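Local coordinates for protease Do-like 8, chloroplastic (Arabidopsis thaliana, PDB 4IC6), which probably works as a serine endopeptidase of the HtrA (Deg) family in the chloroplast thylakoid, pairing a trypsin-like protease domain with a PDZ domain, at residues S239-L242 with K243-Q247; E262-D266 with P267-Q271. The protein carries 1 engineered substitution. One frame throughout, in Å; residues are numbered along the deposited sequence.

Both contacts are local, made by side chains and backbone groups three to five residues apart along continuous chain, but in different domains; their centres are about 26 Å apart. Contact 1 runs along the first half or so of helix 238-251, from just after its start, in the serine protease domain, with a buried valine pair on one face and L242, K243 and P246 exposed on another. Contact 2 joins the lead-in from strand 262-263 to the short helix 266-271 in the PDZ domain, partly buried and touched by a second subunit. Proline interrupts the backbone bonding in the first helix but helps to open the second, where an asparagine side chain adds a bond.

Contact 1: S239-L242 with K243-Q247; sequences STVL and KIVPQ
S239 O receives K243 N at 3.4 Å, a weak, bent bond; the same N-H makes a shorter, also bent bond to T240 O. This second carbonyl is shared: K243 N lies 2.8 Å from T240 O, above the carbonyl plane, while I244 N takes the same oxygen almost head-on, with a C=O...N angle of 169°. T240 also meets I244 through its side chain. With OG1 beside the backbone N (chi1 -65°), CG2 is left anti to that N and runs alongside I244 CG1 at 3.8 Å, the two side chains pointing the same way; T240 also touches K125, next to D126 of the predicted charge relay system. All this belongs to helix 238-251, which follows directly on the last strand, 233-237, of the second barrel in the chymotrypsin-like double-barrel fold. One turn apart on the buried face, V241 and V245 lie side by side, V241 CG1 to V245 CG2 at 3.6 Å, with W72 against V245. V241 O accepts V245 N at 3.0 Å in a regular helical bond. The next such bond is missing: P246 has no N-H to offer L242 O, and its ring carbon CD sits there instead, 3.1 Å from L242 O, where the helix kinks. The K243 chain bends at chi2 (85°), then runs out extended, leading its ammonium group away to a salt bridge with E331.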
ATOM      1  N   SER A 239      13.344  33.550 -12.352  1.00 35.08           N
ATOM      2  CA  SER A 239      14.502  33.793 -13.211  1.00 40.53           C
ATOM      3  C   SER A 239      14.468  32.838 -14.392  1.00 38.69           C
ATOM      4  O   SER A 239      14.813  33.208 -15.507  1.00 38.54           O
ATOM      5  CB  SER A 239      15.815  33.625 -12.452  1.00 41.08           C
ATOM      6  OG  SER A 239      15.958  32.293 -11.987  1.00 45.23           O
ATOM      7  N   THR A 240      14.044  31.606 -14.142  1.00 39.10           N
ATOM      8  CA  THR A 240      13.884  30.645 -15.224  1.00 39.23           C
ATOM      9  C   THR A 240      12.697  31.024 -16.109  1.00 36.05           C
ATOM     10  O   THR A 240      12.824  31.090 -17.337  1.00 33.32           O
ATOM     11  CB  THR A 240      13.724  29.218 -14.679  1.00 37.44           C
ATOM     12  OG1 THR A 240      14.939  28.845 -14.027  1.00 35.54           O
ATOM     13  CG2 THR A 240      13.485  28.250 -15.808  1.00 35.22           C
ATOM     14  N   VAL A 241      11.555  31.293 -15.483  1.00 31.31           N
ATOM     15  CA  VAL A 241      10.359  31.685 -16.228  1.00 35.95           C
ATOM     16  C   VAL A 241      10.636  32.898 -17.121  1.00 38.48           C
ATOM     17  O   VAL A 241      10.204  32.957 -18.269  1.00 39.19           O
ATOM     18  CB  VAL A 241       9.191  32.008 -15.265  1.00 32.88           C
ATOM     19  CG1 VAL A 241       7.934  32.398 -16.040  1.00 35.72           C
ATOM     20  CG2 VAL A 241       8.925  30.821 -14.342  1.00 29.43           C
ATOM     21  N   LEU A 242      11.377  33.859 -16.586  1.00 39.54           N
ATOM     22  CA  LEU A 242      11.726  35.063 -17.329  1.00 41.18           C
ATOM     23  C   LEU A 242      12.569  34.741 -18.554  1.00 44.49           C
ATOM     24  O   LEU A 242      12.533  35.453 -19.559  1.00 47.78           O
ATOM     25  CB  LEU A 242      12.491  36.028 -16.431  1.00 42.14           C
ATOM     26  CG  LEU A 242      11.622  36.957 -15.595  1.00 42.51           C
ATOM     27  CD1 LEU A 242      12.485  37.720 -14.604  1.00 45.87           C
ATOM     28  CD2 LEU A 242      10.887  37.912 -16.533  1.00 44.91           C
ATOM     29  N   LYS A 243      13.322  33.655 -18.474  1.00 44.02           N
ATOM     30  CA  LYS A 243      14.216  33.291 -19.566  1.00 47.70           C
ATOM     31  C   LYS A 243      13.490  32.443 -20.599  1.00 43.66           C
ATOM     32  O   LYS A 243      13.673  32.623 -21.798  1.00 46.53           O
ATOM     33  CB  LYS A 243      15.437  32.544 -19.013  1.00 50.83           C
ATOM     34  CG  LYS A 243      16.172  31.653 -20.010  1.00 60.06           C
ATOM     35  CD  LYS A 243      17.191  32.425 -20.847  1.00 67.47           C
ATOM     36  CE  LYS A 243      18.027  31.483 -21.722  1.00 67.92           C
ATOM     37  NZ  LYS A 243      19.082  32.217 -22.477  1.00 69.19           N
ATOM     38  N   ILE A 244      12.652  31.527 -20.127  1.00 36.24           N
ATOM     39  CA  ILE A 244      12.001  30.552 -21.005  1.00 40.25           C
ATOM     40  C   ILE A 244      10.796  31.114 -21.768  1.00 41.96           C
ATOM     41  O   ILE A 244      10.610  30.845 -22.958  1.00 43.17           O
ATOM     42  CB  ILE A 244      11.544  29.307 -20.200  1.00 37.74           C
ATOM     43  CG1 ILE A 244      12.750  28.662 -19.504  1.00 37.96           C
ATOM     44  CG2 ILE A 244      10.819  28.314 -21.101  1.00 36.36           C
ATOM     45  CD1 ILE A 244      13.820  28.152 -20.472  1.00 39.38           C
ATOM     46  N   VAL A 245       9.974  31.897 -21.081  1.00 42.54           N
ATOM     47  CA  VAL A 245       8.733  32.369 -21.677  1.00 42.24           C
ATOM     48  C   VAL A 245       8.939  33.157 -22.986  1.00 44.28           C
ATOM     49  O   VAL A 245       8.312  32.838 -24.001  1.00 47.39           O
ATOM     50  CB  VAL A 245       7.865  33.155 -20.666  1.00 41.31           C
ATOM     51  CG1 VAL A 245       6.724  33.878 -21.384  1.00 42.95           C
ATOM     52  CG2 VAL A 245       7.293  32.206 -19.627  1.00 39.84           C
ATOM     53  N   PRO A 246       9.827  34.169 -22.983  1.00 44.43           N
ATOM     54  CA  PRO A 246      10.001  34.943 -24.222  1.00 49.54           C
ATOM     55  C   PRO A 246      10.466  34.094 -25.403  1.00 50.80           C
ATOM     56  O   PRO A 246      10.109  34.398 -26.554  1.00 51.94           O
ATOM     57  CB  PRO A 246      11.077  35.966 -23.853  1.00 50.16           C
ATOM     58  CG  PRO A 246      11.011  36.062 -22.367  1.00 47.98           C
ATOM     59  CD  PRO A 246      10.644  34.699 -21.882  1.00 46.11           C
ATOM     60  N   GLN A 247      11.259  33.059 -25.123  1.00 49.17           N
ATOM     61  CA  GLN A 247      11.694  32.110 -26.155  1.00 46.56           C
ATOM     62  C   GLN A 247      10.505  31.315 -26.695  1.00 48.39           C
ATOM     63  O   GLN A 247      10.366  31.132 -27.906  1.00 54.46           O
ATOM     64  CB  GLN A 247      12.762  31.147 -25.600  1.00 49.59           C
ATOM     65  CG  GLN A 247      14.040  31.825 -25.112  1.00 49.27           C
ATOM     66  CD  GLN A 247      15.135  30.832 -24.751  1.00 53.14           C
ATOM     67  OE1 GLN A 247      15.423  30.601 -23.571  1.00 51.41           O
ATOM     68  NE2 GLN A 247      15.756  30.243 -25.768  1.00 55.63           N
TER

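Contact 2: E262-D266 with P267-Q271; sequences ELAPD and PVANQ
N270 turns its CG anti to its own carbonyl carbon and beside its backbone N (chi1 -72°), which folds the amide back over the preceding turn, so that ND2 reaches D266 O at 2.7 Å. The same oxygen takes N270 N at 2.9 Å, and the two donors come from opposite faces of the carbonyl plane. The side-chain bond is fairly straight (165° at the hydrogen) and D266 O lies close to the amide plane of N270, so this bond probably helps to fix the rotation of the amide. Replacing N270 by alanine removes ND2, and D266 O would probably be left with the backbone N-H of the same residue as its donor within the two segments. V268 is turned with CG1 anti to the backbone N (chi1 166°), which sets that methyl 4.0 Å from A264 CB, while its CB stands 4.1 Å from P265 CD, the proline ring and the valine lying side by side. P265 occupies the N-cap position; its carbonyl accepts A269 N at 2.9 Å, nearly straight, with V268 N as a weak second donor. P267 has no N-H, which costs nothing in the first turn, where no helical acceptor precedes it, and its ring carbon CD packs 3.9 Å from P265 CB. The run leads from the short, weakly bonded strand 262-263, which pairs antiparallel with strand 278-282 of the PDZ sheet, into helix 266-271. On the flanks, D266 touches K322 of helix 322-329, and F163 of the second subunit packs on P267 and N270.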
ATOM      1  N   GLU A 262      25.568  12.195 -18.279  1.00 51.46           N
ATOM      2  CA  GLU A 262      24.774  12.152 -17.054  1.00 52.02           C
ATOM      3  C   GLU A 262      25.598  12.752 -15.918  1.00 43.28           C
ATOM      4  O   GLU A 262      26.708  12.304 -15.646  1.00 46.58           O
ATOM      5  CB  GLU A 262      24.366  10.712 -16.719  1.00 60.67           C
ATOM      6  CG  GLU A 262      23.105  10.610 -15.864  1.00 68.83           C
ATOM      7  CD  GLU A 262      23.156   9.471 -14.844  1.00 75.96           C
ATOM      8  OE1 GLU A 262      23.820   8.440 -15.114  1.00 78.11           O
ATOM      9  OE2 GLU A 262      22.534   9.615 -13.761  1.00 78.20           O
ATOM     10  N   LEU A 263      25.055  13.775 -15.266  1.00 40.02           N
ATOM     11  CA  LEU A 263      25.738  14.428 -14.155  1.00 36.73           C
ATOM     12  C   LEU A 263      25.041  14.066 -12.844  1.00 37.14           C
ATOM     13  O   LEU A 263      23.810  13.920 -12.798  1.00 36.58           O
ATOM     14  CB  LEU A 263      25.753  15.949 -14.353  1.00 33.44           C
ATOM     15  CG  LEU A 263      26.478  16.432 -15.625  1.00 40.75           C
ATOM     16  CD1 LEU A 263      26.172  17.892 -15.913  1.00 45.29           C
ATOM     17  CD2 LEU A 263      27.973  16.232 -15.520  1.00 43.46           C
ATOM     18  N   ALA A 264      25.826  13.925 -11.781  1.00 38.70           N
ATOM     19  CA  ALA A 264      25.287  13.545 -10.480  1.00 37.47           C
ATOM     20  C   ALA A 264      24.469  14.669  -9.880  1.00 34.55           C
ATOM     21  O   ALA A 264      24.883  15.824  -9.892  1.00 36.67           O
ATOM     22  CB  ALA A 264      26.423  13.150  -9.513  1.00 36.09           C
ATOM     23  N   PRO A 265      23.295  14.333  -9.335  1.00 35.67           N
ATOM     24  CA  PRO A 265      22.543  15.321  -8.568  1.00 34.10           C
ATOM     25  C   PRO A 265      23.418  15.801  -7.393  1.00 37.25           C
ATOM     26  O   PRO A 265      24.274  15.035  -6.935  1.00 34.48           O
ATOM     27  CB  PRO A 265      21.343  14.519  -8.064  1.00 36.45           C
ATOM     28  CG  PRO A 265      21.186  13.399  -9.038  1.00 40.65           C
ATOM     29  CD  PRO A 265      22.569  13.061  -9.499  1.00 39.22           C
ATOM     30  N   ASP A 266      23.236  17.039  -6.940  1.00 37.86           N
ATOM     31  CA  ASP A 266      24.082  17.608  -5.888  1.00 41.87           C
ATOM     32  C   ASP A 266      24.174  16.743  -4.624  1.00 42.03           C
ATOM     33  O   ASP A 266      25.252  16.602  -4.038  1.00 41.03           O
ATOM     34  CB  ASP A 266      23.589  19.002  -5.503  1.00 51.72           C
ATOM     35  CG  ASP A 266      24.232  20.094  -6.325  1.00 60.83           C
ATOM     36  OD1 ASP A 266      24.605  19.824  -7.487  1.00 62.82           O
ATOM     37  OD2 ASP A 266      24.367  21.223  -5.803  1.00 65.37           O
ATOM     38  N   PRO A 267      23.035  16.186  -4.179  1.00 43.94           N
ATOM     39  CA  PRO A 267      23.060  15.353  -2.968  1.00 40.82           C
ATOM     40  C   PRO A 267      23.906  14.101  -3.153  1.00 44.22           C
ATOM     41  O   PRO A 267      24.531  13.639  -2.198  1.00 43.66           O
ATOM     42  CB  PRO A 267      21.591  14.976  -2.768  1.00 42.18           C
ATOM     43  CG  PRO A 267      20.817  16.094  -3.452  1.00 41.84           C
ATOM     44  CD  PRO A 267      21.662  16.453  -4.648  1.00 42.22           C
ATOM     45  N   VAL A 268      23.929  13.562  -4.368  1.00 41.82           N
ATOM     46  CA  VAL A 268      24.754  12.400  -4.674  1.00 40.86           C
ATOM     47  C   VAL A 268      26.227  12.800  -4.731  1.00 40.92           C
ATOM     48  O   VAL A 268      27.085  12.142  -4.128  1.00 39.40           O
ATOM     49  CB  VAL A 268      24.320  11.732  -6.005  1.00 49.12           C
ATOM     50  CG1 VAL A 268      25.373  10.742  -6.496  1.00 49.82           C
ATOM     51  CG2 VAL A 268      22.965  11.053  -5.839  1.00 50.16           C
ATOM     52  N   ALA A 269      26.524  13.894  -5.430  1.00 35.34           N
ATOM     53  CA  ALA A 269      27.908  14.351  -5.535  1.00 36.80           C
ATOM     54  C   ALA A 269      28.497  14.612  -4.153  1.00 40.04           C
ATOM     55  O   ALA A 269      29.580  14.136  -3.821  1.00 38.89           O
ATOM     56  CB  ALA A 269      28.006  15.598  -6.404  1.00 40.11           C
ATOM     57  N   ASN A 270      27.785  15.374  -3.334  1.00 40.26           N
ATOM     58  CA  ASN A 270      28.303  15.680  -2.004  1.00 42.58           C
ATOM     59  C   ASN A 270      28.498  14.424  -1.134  1.00 43.44           C
ATOM     60  O   ASN A 270      29.515  14.271  -0.452  1.00 40.05           O
ATOM     61  CB  ASN A 270      27.466  16.768  -1.328  1.00 42.36           C
ATOM     62  CG  ASN A 270      27.698  18.154  -1.949  1.00 45.74           C
ATOM     63  OD1 ASN A 270      28.599  18.890  -1.534  1.00 48.61           O
ATOM     64  ND2 ASN A 270      26.883  18.510  -2.947  1.00 37.65           N
ATOM     65  N   GLN A 271      27.549  13.500  -1.197  1.00 44.26           N
ATOM     66  CA  GLN A 271      27.710  12.220  -0.528  1.00 48.53           C
ATOM     67  C   GLN A 271      29.004  11.512  -0.941  1.00 51.18           C
ATOM     68  O   GLN A 271      29.588  10.770  -0.150  1.00 49.82           O
ATOM     69  CB  GLN A 271      26.495  11.329  -0.797  1.00 55.89           C
ATOM     70  CG  GLN A 271      26.515   9.999  -0.064  1.00 63.54           C
ATOM     71  CD  GLN A 271      25.123   9.426   0.124  1.00 69.07           C
ATOM     72  OE1 GLN A 271      24.152   9.915  -0.464  1.00 69.87           O
ATOM     73  NE2 GLN A 271      25.014   8.389   0.958  1.00 69.80           N
TER